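Local coordinates for protein polyketide synthase type I (Bacillus amyloliquefaciens, PDB 5KKU) that forms an N-terminal dehydratase domain of the difficidin polyketide synthase assembly line, where it probably eliminates water from carrier-bound hydroxyacyl intermediates, at residues P121-M132 / T264-E275; D170-L179 / K235-K243. All coordinates share one frame; numbering follows the deposited sequence.

Interaction 1 (P121-M132 / T264-E275); sequences PRAKELNIEAFM and TIYDRAGNVLAE
A123 meets T264 where the connection between the two hotdog folds of the dehydratase crosses a β-hairpin of the C-terminal fold; the CB of A123, small enough for the backbone to lie close, is 3.7 Å from T264 OG1. Two residues on, Y266 is one of the chief residues of the contact. T264 CG2 lies over one face of its ring, and L126 CB over the other in a CH-pi contact; at the ring edge, OH gives a hydrogen bond to K124 O (2.7 Å). In the turn, D267 OD1 accepts from N271 N and OD2, on its syn lone pair, from N271 ND2, two bonds that brace the turn, while its carbonyl O faces I128 CD1. The chain of R268 folds at its second torsion (chi2 58°), which brings CD to 4.0 Å from I128 CG2 and NH1 beside E129 CG; the carboxylate of E129 pairs with K133 instead. G270 has a positive phi (86°), natural for glycine, and its bare CA lies 3.5 Å from L126 O. On the returning strand, where L273 and A274 form a classic β bulge opposite I265, the forked V272 touches P121 CB through CG1 (3.9 Å). E275 ends the run: OE1 forms a salt bridge with R226 and a hydrogen bond with Y230, whereas OE2 accepts a weak hydrogen bond from R122 N at 3.4 Å and lies 3.0 Å from A123 N.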
loop_
_atom_site.group_PDB
_atom_site.type_symbol
_atom_site.label_atom_id
_atom_site.label_comp_id
_atom_site.label_asym_id
_atom_site.label_seq_id
_atom_site.Cartn_x
_atom_site.Cartn_y
_atom_site.Cartn_z
ATOM N N PRO A 121 -16.911 -3.846 -10.993
ATOM C CA PRO A 121 -16.516 -4.508 -9.749
ATOM C C PRO A 121 -17.247 -5.783 -9.452
ATOM O O PRO A 121 -18.398 -5.913 -9.707
ATOM C CB PRO A 121 -16.866 -3.480 -8.696
ATOM C CG PRO A 121 -16.581 -2.218 -9.344
ATOM C CD PRO A 121 -17.280 -2.398 -10.609
ATOM N N ARG A 122 -16.529 -6.702 -8.856
ATOM C CA ARG A 122 -17.062 -7.993 -8.524
ATOM C C ARG A 122 -17.466 -8.104 -7.060
ATOM O O ARG A 122 -18.054 -9.064 -6.663
ATOM C CB ARG A 122 -16.043 -9.058 -8.845
ATOM C CG ARG A 122 -16.163 -9.626 -10.251
ATOM C CD ARG A 122 -15.080 -10.652 -10.518
ATOM N NE ARG A 122 -15.179 -11.177 -11.865
ATOM C CZ ARG A 122 -16.325 -11.337 -12.509
ATOM N NH1 ARG A 122 -17.448 -11.034 -11.919
ATOM N NH2 ARG A 122 -16.350 -11.782 -13.750
ATOM N N ALA A 123 -17.128 -7.085 -6.276
ATOM C CA ALA A 123 -17.456 -7.069 -4.855
ATOM C C ALA A 123 -18.769 -6.336 -4.602
ATOM O O ALA A 123 -18.883 -5.138 -4.865
ATOM C CB ALA A 123 -16.327 -6.434 -4.058
ATOM N N LYS A 124 -19.757 -7.062 -4.089
ATOM C CA LYS A 124 -21.063 -6.482 -3.798
ATOM C C LYS A 124 -20.967 -5.428 -2.701
ATOM O O LYS A 124 -20.160 -5.549 -1.779
ATOM C CB LYS A 124 -22.055 -7.574 -3.393
ATOM C CG LYS A 124 -22.149 -8.726 -4.381
ATOM C CD LYS A 124 -21.987 -10.066 -3.682
ATOM C CE LYS A 124 -20.566 -10.589 -3.813
ATOM N NZ LYS A 124 -20.519 -12.077 -3.796
ATOM N N GLU A 125 -21.795 -4.393 -2.807
ATOM C CA GLU A 125 -21.805 -3.316 -1.825
ATOM C C GLU A 125 -21.993 -3.860 -0.413
ATOM O O GLU A 125 -22.147 -5.065 -0.217
ATOM C CB GLU A 125 -22.907 -2.305 -2.149
ATOM C CG GLU A 125 -24.316 -2.862 -2.024
ATOM C CD GLU A 125 -25.375 -1.876 -2.475
ATOM O OE1 GLU A 125 -25.362 -1.489 -3.663
ATOM O OE2 GLU A 125 -26.220 -1.486 -1.642
ATOM N N LEU A 126 -21.978 -2.963 0.568
ATOM C CA LEU A 126 -22.143 -3.343 1.931
ATOM C C LEU A 126 -22.773 -2.216 2.701
ATOM O O LEU A 126 -22.470 -1.069 2.483
ATOM C CB LEU A 126 -20.721 -3.635 2.443
ATOM C CG LEU A 126 -20.444 -3.812 3.926
ATOM C CD1 LEU A 126 -20.808 -5.196 4.403
ATOM C CD2 LEU A 126 -19.010 -3.467 4.264
ATOM N N ASN A 127 -23.650 -2.578 3.616
ATOM C CA ASN A 127 -24.274 -1.611 4.467
ATOM C C ASN A 127 -23.347 -1.229 5.592
ATOM O O ASN A 127 -23.284 -1.910 6.574
ATOM C CB ASN A 127 -25.607 -2.111 5.026
ATOM C CG ASN A 127 -26.469 -1.002 5.582
ATOM O OD1 ASN A 127 -26.036 -0.151 6.307
ATOM N ND2 ASN A 127 -27.695 -1.026 5.217
ATOM N N ILE A 128 -22.668 -0.112 5.425
ATOM C CA ILE A 128 -21.684 0.358 6.369
ATOM C C ILE A 128 -22.285 0.587 7.752
ATOM O O ILE A 128 -21.749 0.087 8.692
ATOM C CB ILE A 128 -20.866 1.551 5.853
ATOM C CG1 ILE A 128 -19.775 1.103 4.903
ATOM C CG2 ILE A 128 -20.093 2.226 6.954
ATOM C CD1 ILE A 128 -20.277 0.581 3.629
ATOM N N GLU A 129 -23.358 1.335 7.827
ATOM C CA GLU A 129 -24.039 1.598 9.055
ATOM C C GLU A 129 -24.471 0.346 9.796
ATOM O O GLU A 129 -24.284 0.257 10.963
ATOM C CB GLU A 129 -25.280 2.359 8.761
ATOM C CG GLU A 129 -25.266 3.838 8.720
ATOM C CD GLU A 129 -26.684 4.316 8.938
ATOM O OE1 GLU A 129 -27.330 4.734 7.993
ATOM O OE2 GLU A 129 -27.184 4.190 10.054
ATOM N N ALA A 130 -25.068 -0.565 9.084
ATOM C CA ALA A 130 -25.515 -1.767 9.681
ATOM C C ALA A 130 -24.382 -2.619 10.217
ATOM O O ALA A 130 -24.528 -3.215 11.215
ATOM C CB ALA A 130 -26.377 -2.547 8.727
ATOM N N PHE A 131 -23.266 -2.654 9.501
ATOM C CA PHE A 131 -22.082 -3.379 9.929
ATOM C C PHE A 131 -21.577 -2.834 11.236
ATOM O O PHE A 131 -21.283 -3.565 12.108
ATOM C CB PHE A 131 -20.965 -3.357 8.893
ATOM C CG PHE A 131 -19.905 -4.392 9.132
ATOM C CD1 PHE A 131 -18.868 -4.161 9.994
ATOM C CD2 PHE A 131 -19.954 -5.595 8.497
ATOM C CE1 PHE A 131 -17.927 -5.115 10.243
ATOM C CE2 PHE A 131 -19.014 -6.541 8.718
ATOM C CZ PHE A 131 -17.983 -6.301 9.587
ATOM N N MET A 132 -21.473 -1.531 11.335
ATOM C CA MET A 132 -20.995 -0.876 12.544
ATOM C C MET A 132 -21.886 -1.063 13.766
ATOM O O MET A 132 -21.420 -1.367 14.817
ATOM C CB MET A 132 -20.771 0.603 12.311
ATOM C CG MET A 132 -19.544 0.985 11.515
ATOM S SD MET A 132 -19.552 2.705 11.022
ATOM C CE MET A 132 -17.875 3.003 10.629
ATOM N N THR A 264 -11.638 -5.073 0.279
ATOM C CA THR A 264 -12.357 -4.158 -0.576
ATOM C C THR A 264 -12.506 -2.837 0.118
ATOM O O THR A 264 -12.808 -2.808 1.262
ATOM C CB THR A 264 -13.763 -4.675 -0.944
ATOM O OG1 THR A 264 -13.675 -5.988 -1.466
ATOM C CG2 THR A 264 -14.460 -3.739 -1.913
ATOM N N ILE A 265 -12.318 -1.743 -0.586
ATOM C CA ILE A 265 -12.437 -0.428 -0.006
ATOM C C ILE A 265 -13.738 0.187 -0.420
ATOM O O ILE A 265 -13.965 0.356 -1.562
ATOM C CB ILE A 265 -11.255 0.486 -0.378
ATOM C CG1 ILE A 265 -9.917 -0.143 -0.041
ATOM C CG2 ILE A 265 -11.340 1.757 0.393
ATOM C CD1 ILE A 265 -8.727 0.741 -0.249
ATOM N N TYR A 266 -14.571 0.490 0.542
ATOM C CA TYR A 266 -15.862 1.111 0.330
ATOM C C TYR A 266 -15.908 2.589 0.675
ATOM O O TYR A 266 -15.163 3.013 1.491
ATOM C CB TYR A 266 -16.905 0.386 1.150
ATOM C CG TYR A 266 -17.213 -0.979 0.660
ATOM C CD1 TYR A 266 -18.032 -1.194 -0.431
ATOM C CD2 TYR A 266 -16.666 -2.076 1.290
ATOM C CE1 TYR A 266 -18.287 -2.460 -0.857
ATOM C CE2 TYR A 266 -16.924 -3.334 0.866
ATOM C CZ TYR A 266 -17.715 -3.526 -0.206
ATOM O OH TYR A 266 -17.909 -4.785 -0.563
ATOM N N ASP A 267 -16.673 3.282 -0.076
ATOM C CA ASP A 267 -17.199 4.303 0.560
ATOM C C ASP A 267 -18.306 3.754 1.442
ATOM O O ASP A 267 -18.687 2.664 1.642
ATOM C CB ASP A 267 -17.563 5.506 -0.312
ATOM C CG ASP A 267 -18.757 5.284 -1.209
ATOM O OD1 ASP A 267 -19.561 4.418 -0.936
ATOM O OD2 ASP A 267 -18.910 6.016 -2.185
ATOM N N ARG A 268 -18.749 4.848 2.013
ATOM C CA ARG A 268 -19.721 5.041 3.029
ATOM C C ARG A 268 -21.133 4.766 2.611
ATOM O O ARG A 268 -21.861 4.175 3.354
ATOM C CB ARG A 268 -19.613 6.473 3.503
ATOM C CG ARG A 268 -20.600 6.902 4.531
ATOM C CD ARG A 268 -20.538 6.069 5.771
ATOM N NE ARG A 268 -21.793 6.176 6.436
ATOM C CZ ARG A 268 -21.982 6.153 7.737
ATOM N NH1 ARG A 268 -23.202 6.241 8.203
ATOM N NH2 ARG A 268 -20.971 6.024 8.563
ATOM N N ALA A 269 -21.491 5.215 1.429
ATOM C CA ALA A 269 -22.730 4.785 0.857
ATOM C C ALA A 269 -22.701 3.363 0.383
ATOM O O ALA A 269 -23.650 2.892 -0.124
ATOM C CB ALA A 269 -23.123 5.705 -0.270
ATOM N N GLY A 270 -21.602 2.675 0.590
ATOM C CA GLY A 270 -21.477 1.313 0.164
ATOM C C GLY A 270 -21.024 1.043 -1.239
ATOM O O GLY A 270 -21.106 -0.043 -1.656
ATOM N N ASN A 271 -20.545 2.020 -1.967
ATOM C CA ASN A 271 -19.954 1.811 -3.264
ATOM C C ASN A 271 -18.550 1.271 -3.203
ATOM O O ASN A 271 -17.827 1.616 -2.337
ATOM C CB ASN A 271 -19.916 3.124 -4.010
ATOM C CG ASN A 271 -21.261 3.758 -4.129
ATOM O OD1 ASN A 271 -22.198 3.143 -4.586
ATOM N ND2 ASN A 271 -21.362 4.974 -3.697
ATOM N N VAL A 272 -18.210 0.400 -4.132
ATOM C CA VAL A 272 -16.852 -0.076 -4.300
ATOM C C VAL A 272 -15.866 0.999 -4.788
ATOM O O VAL A 272 -15.983 1.488 -5.852
ATOM C CB VAL A 272 -16.807 -1.341 -5.163
ATOM C CG1 VAL A 272 -15.383 -1.717 -5.505
ATOM C CG2 VAL A 272 -17.458 -2.496 -4.449
ATOM N N LEU A 273 -14.869 1.327 -4.000
ATOM C CA LEU A 273 -13.883 2.289 -4.440
ATOM C C LEU A 273 -12.691 1.567 -5.009
ATOM O O LEU A 273 -12.188 1.984 -6.003
ATOM C CB LEU A 273 -13.448 3.302 -3.379
ATOM C CG LEU A 273 -14.427 3.881 -2.390
ATOM C CD1 LEU A 273 -13.761 4.443 -1.169
ATOM C CD2 LEU A 273 -15.389 4.870 -2.986
ATOM N N ALA A 274 -12.283 0.497 -4.371
ATOM C CA ALA A 274 -11.183 -0.282 -4.810
ATOM C C ALA A 274 -11.267 -1.763 -4.446
ATOM O O ALA A 274 -11.881 -2.117 -3.511
ATOM C CB ALA A 274 -9.922 0.335 -4.280
ATOM N N GLU A 275 -10.584 -2.610 -5.180
ATOM C CA GLU A 275 -10.521 -4.011 -4.905
ATOM C C GLU A 275 -9.098 -4.500 -4.868
ATOM O O GLU A 275 -8.309 -4.183 -5.735
ATOM C CB GLU A 275 -11.267 -4.801 -5.963
ATOM C CG GLU A 275 -12.766 -4.708 -5.972
ATOM C CD GLU A 275 -13.377 -5.758 -6.849
ATOM O OE1 GLU A 275 -13.030 -5.829 -7.987
ATOM O OE2 GLU A 275 -14.161 -6.547 -6.391
#

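Interaction 2 (D170-L179 / K235-K243); sequences DKEELMELTL and KTIYTYSAK
L174 and Y240 are partners in an antiparallel pair of neighbouring strands, 172-178 and 236-242, within the C-terminal hotdog fold; the strand directions differ by 163°. Backbone hydrogen bonds do most of the joining. E173 with S241, M175 with T239 and L177 with I237 are hydrogen-bonded pairs, each closed by two N-H to O bonds, such as M175 N to T239 O at 3.0 Å, and a further bond from K243 N to K171 O (2.8 Å) extends the pairing beyond E172.

The face with M175, L177, I237 and T239 has helix 194-200 against it, where I237 packs on F196 and T239 OG1 bonds S200 OG. M175 CE lies against T239 CG2 (3.7 Å), L177 CB meets I237 CG1, and the side chain of L177 is about 9 Å from that of D198, the predicted proton donor. On the other face one methyl of L174, CD1, lies against the CB of Y238 (3.7 Å) and of Y240, an apolar end suited to the flank of two tyrosines; F131 of helix 128-133 also packs on L174.

Polar side chains bond across this second face. T178 OG1 and T236 OG1, hydroxyls on short side chains, share a hydrogen bond of 2.8 Å. Tyrosine is long enough to carry its hydroxyl to a glutamate on the neighbouring strand. E176 lies alongside Y238 and takes its phenol on the anti lone pair of OE2 (3.2 Å); the same OH has a weak hydrogen bond from R268. Y240, with CG anti to the backbone N (chi1 169°), slants toward E172, and its OH reaches E172 OE1 at 2.8 Å, from above the carboxylate plane.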
loop_
_atom_site.group_PDB
_atom_site.type_symbol
_atom_site.label_atom_id
_atom_site.label_comp_id
_atom_site.label_asym_id
_atom_site.label_seq_id
_atom_site.Cartn_x
_atom_site.Cartn_y
_atom_site.Cartn_z
ATOM N N ASP A 170 -16.094 -12.601 14.293
ATOM C CA ASP A 170 -14.826 -13.130 14.083
ATOM C C ASP A 170 -14.547 -13.436 12.603
ATOM O O ASP A 170 -13.594 -14.080 12.300
ATOM C CB ASP A 170 -14.380 -14.279 14.951
ATOM C CG ASP A 170 -15.209 -15.478 14.708
ATOM O OD1 ASP A 170 -16.014 -15.484 13.760
ATOM O OD2 ASP A 170 -15.071 -16.435 15.470
ATOM N N LYS A 171 -15.421 -12.958 11.706
ATOM C CA LYS A 171 -15.476 -13.552 10.385
ATOM C C LYS A 171 -15.235 -12.350 9.458
ATOM O O LYS A 171 -14.723 -12.497 8.400
ATOM C CB LYS A 171 -16.792 -14.159 10.125
ATOM C CG LYS A 171 -16.894 -15.610 10.488
ATOM C CD LYS A 171 -18.035 -16.296 9.765
ATOM C CE LYS A 171 -18.879 -17.133 10.692
ATOM N NZ LYS A 171 -20.231 -17.454 10.178
ATOM N N GLU A 172 -15.663 -11.173 9.851
ATOM C CA GLU A 172 -15.485 -10.023 8.990
ATOM C C GLU A 172 -14.912 -8.826 9.709
ATOM O O GLU A 172 -15.041 -8.692 10.858
ATOM C CB GLU A 172 -16.798 -9.599 8.356
ATOM C CG GLU A 172 -17.464 -10.639 7.474
ATOM C CD GLU A 172 -18.907 -10.315 7.160
ATOM O OE1 GLU A 172 -19.203 -9.429 6.392
ATOM O OE2 GLU A 172 -19.770 -10.965 7.708
ATOM N N GLU A 173 -14.263 -7.968 8.963
ATOM C CA GLU A 173 -13.685 -6.773 9.493
ATOM C C GLU A 173 -13.947 -5.534 8.643
ATOM O O GLU A 173 -14.023 -5.595 7.452
ATOM C CB GLU A 173 -12.195 -6.989 9.661
ATOM C CG GLU A 173 -11.407 -5.824 10.160
ATOM C CD GLU A 173 -9.930 -6.084 10.181
ATOM O OE1 GLU A 173 -9.197 -5.409 9.479
ATOM O OE2 GLU A 173 -9.500 -6.961 10.891
ATOM N N LEU A 174 -14.084 -4.398 9.320
ATOM C CA LEU A 174 -14.330 -3.121 8.664
ATOM C C LEU A 174 -13.490 -2.042 9.335
ATOM O O LEU A 174 -13.587 -1.835 10.545
ATOM C CB LEU A 174 -15.814 -2.757 8.732
ATOM C CG LEU A 174 -16.279 -1.629 7.811
ATOM C CD1 LEU A 174 -15.600 -1.729 6.453
ATOM C CD2 LEU A 174 -17.792 -1.647 7.660
ATOM N N MET A 175 -12.665 -1.358 8.550
ATOM C CA MET A 175 -11.802 -0.313 9.089
ATOM C C MET A 175 -12.184 1.089 8.623
ATOM O O MET A 175 -12.016 1.435 7.452
ATOM C CB MET A 175 -10.340 -0.598 8.739
ATOM C CG MET A 175 -9.719 -1.731 9.539
ATOM S SD MET A 175 -7.967 -1.960 9.180
ATOM C CE MET A 175 -8.017 -2.223 7.409
ATOM N N GLU A 176 -12.692 1.893 9.551
ATOM C CA GLU A 176 -13.073 3.242 9.261
ATOM C C GLU A 176 -11.836 4.077 9.331
ATOM O O GLU A 176 -11.247 4.207 10.349
ATOM C CB GLU A 176 -14.133 3.721 10.237
ATOM C CG GLU A 176 -14.748 5.036 9.837
ATOM C CD GLU A 176 -15.764 5.516 10.815
ATOM O OE1 GLU A 176 -15.498 5.454 11.993
ATOM O OE2 GLU A 176 -16.826 5.960 10.416
ATOM N N LEU A 177 -11.419 4.612 8.212
ATOM C CA LEU A 177 -10.197 5.347 8.144
ATOM C C LEU A 177 -10.371 6.768 7.669
ATOM O O LEU A 177 -11.048 7.017 6.716
ATOM C CB LEU A 177 -9.243 4.599 7.233
ATOM C CG LEU A 177 -8.910 3.193 7.682
ATOM C CD1 LEU A 177 -8.450 2.321 6.564
ATOM C CD2 LEU A 177 -7.844 3.293 8.713
ATOM N N THR A 178 -9.719 7.705 8.334
ATOM C CA THR A 178 -9.696 9.096 7.946
ATOM C C THR A 178 -8.293 9.669 8.031
ATOM O O THR A 178 -7.556 9.377 8.908
ATOM C CB THR A 178 -10.644 9.954 8.767
ATOM O OG1 THR A 178 -11.963 9.478 8.604
ATOM C CG2 THR A 178 -10.661 11.303 8.293
ATOM N N LEU A 179 -7.941 10.537 7.117
ATOM C CA LEU A 179 -6.662 11.161 7.149
ATOM C C LEU A 179 -6.536 12.231 8.215
ATOM O O LEU A 179 -7.506 12.728 8.691
ATOM C CB LEU A 179 -6.334 11.750 5.810
ATOM C CG LEU A 179 -6.621 10.903 4.593
ATOM C CD1 LEU A 179 -6.481 11.806 3.400
ATOM C CD2 LEU A 179 -5.672 9.758 4.486
ATOM N N LYS A 235 -13.080 11.506 1.874
ATOM C CA LYS A 235 -12.439 11.823 3.110
ATOM C C LYS A 235 -12.324 10.646 4.051
ATOM O O LYS A 235 -11.353 10.482 4.702
ATOM C CB LYS A 235 -13.169 12.949 3.780
ATOM C CG LYS A 235 -12.849 14.305 3.218
ATOM C CD LYS A 235 -13.602 15.399 3.919
ATOM C CE LYS A 235 -13.395 16.718 3.205
ATOM N NZ LYS A 235 -14.345 17.794 3.593
ATOM N N THR A 236 -13.348 9.832 4.143
ATOM C CA THR A 236 -13.269 8.647 4.952
ATOM C C THR A 236 -13.556 7.435 4.102
ATOM O O THR A 236 -14.467 7.432 3.361
ATOM C CB THR A 236 -14.305 8.650 6.092
ATOM O OG1 THR A 236 -14.166 9.799 6.908
ATOM C CG2 THR A 236 -14.209 7.418 6.934
ATOM N N ILE A 237 -12.757 6.398 4.242
ATOM C CA ILE A 237 -13.013 5.134 3.595
ATOM C C ILE A 237 -13.292 3.983 4.531
ATOM O O ILE A 237 -13.047 4.046 5.714
ATOM C CB ILE A 237 -11.905 4.708 2.657
ATOM C CG1 ILE A 237 -10.634 4.447 3.436
ATOM C CG2 ILE A 237 -11.691 5.721 1.564
ATOM C CD1 ILE A 237 -9.570 3.727 2.689
ATOM N N TYR A 238 -13.791 2.905 3.986
ATOM C CA TYR A 238 -14.144 1.745 4.758
ATOM C C TYR A 238 -13.589 0.512 4.139
ATOM O O TYR A 238 -14.120 0.036 3.197
ATOM C CB TYR A 238 -15.654 1.653 4.906
ATOM C CG TYR A 238 -16.257 2.860 5.544
ATOM C CD1 TYR A 238 -16.502 3.992 4.835
ATOM C CD2 TYR A 238 -16.564 2.852 6.843
ATOM C CE1 TYR A 238 -17.011 5.082 5.431
ATOM C CE2 TYR A 238 -17.074 3.936 7.446
ATOM C CZ TYR A 238 -17.321 5.031 6.736
ATOM O OH TYR A 238 -17.822 6.066 7.366
ATOM N N THR A 239 -12.507 0.037 4.695
ATOM C CA THR A 239 -11.832 -1.118 4.238
ATOM C C THR A 239 -12.433 -2.408 4.791
ATOM O O THR A 239 -12.312 -2.712 5.930
ATOM C CB THR A 239 -10.316 -1.000 4.520
ATOM O OG1 THR A 239 -9.786 0.122 3.814
ATOM C CG2 THR A 239 -9.614 -2.234 4.085
ATOM N N TYR A 240 -13.082 -3.173 3.955
ATOM C CA TYR A 240 -13.686 -4.372 4.352
ATOM C C TYR A 240 -12.814 -5.577 4.032
ATOM O O TYR A 240 -12.219 -5.639 2.992
ATOM C CB TYR A 240 -15.007 -4.491 3.648
ATOM C CG TYR A 240 -15.650 -5.819 3.774
ATOM C CD1 TYR A 240 -16.471 -6.094 4.818
ATOM C CD2 TYR A 240 -15.461 -6.778 2.847
ATOM C CE1 TYR A 240 -17.048 -7.295 4.960
ATOM C CE2 TYR A 240 -16.047 -7.997 2.978
ATOM C CZ TYR A 240 -16.851 -8.238 4.040
ATOM O OH TYR A 240 -17.421 -9.407 4.209
ATOM N N SER A 241 -12.773 -6.538 4.919
ATOM C CA SER A 241 -11.993 -7.735 4.769
ATOM C C SER A 241 -12.705 -8.958 5.405
ATOM O O SER A 241 -13.336 -8.851 6.405
ATOM C CB SER A 241 -10.625 -7.463 5.353
ATOM O OG SER A 241 -9.825 -8.566 5.480
ATOM N N ALA A 242 -12.640 -10.097 4.741
ATOM C CA ALA A 242 -13.282 -11.300 5.224
ATOM C C ALA A 242 -12.359 -12.455 5.536
ATOM O O ALA A 242 -11.427 -12.729 4.862
ATOM C CB ALA A 242 -14.344 -11.743 4.274
ATOM N N LYS A 243 -12.689 -13.146 6.594
ATOM C CA LYS A 243 -11.926 -14.279 7.033
ATOM C C LYS A 243 -11.817 -15.395 6.025
ATOM O O LYS A 243 -10.773 -15.888 5.820
ATOM C CB LYS A 243 -12.403 -14.780 8.388
ATOM C CG LYS A 243 -11.382 -15.661 9.064
ATOM C CD LYS A 243 -11.440 -15.656 10.561
ATOM C CE LYS A 243 -11.355 -17.066 11.089
ATOM N NZ LYS A 243 -12.245 -17.985 10.318
#

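How the interactions relate
Leaving the N-terminal hotdog fold, the chain first lays down the connection 121-132, which ends in helix 128-133, and then builds the C-terminal fold. Segment 170-179 meets 235-243 after 55 intervening residues, closing interaction 2; the chain then returns through strand 258-266, and the end of that strand, the turn and the strand after it meet 121-132 in interaction 1, after 131 residues. The shorter loop therefore lies wholly within the longer. Strands 236-248 and 258-266 are neighbours, so the two contacts join directly: Y266 N is 2.7 Å from Y238 O, a probable hydrogen bond. Helix 128-133 also packs on the sheet of interaction 2, M132 touching E176 and Y238.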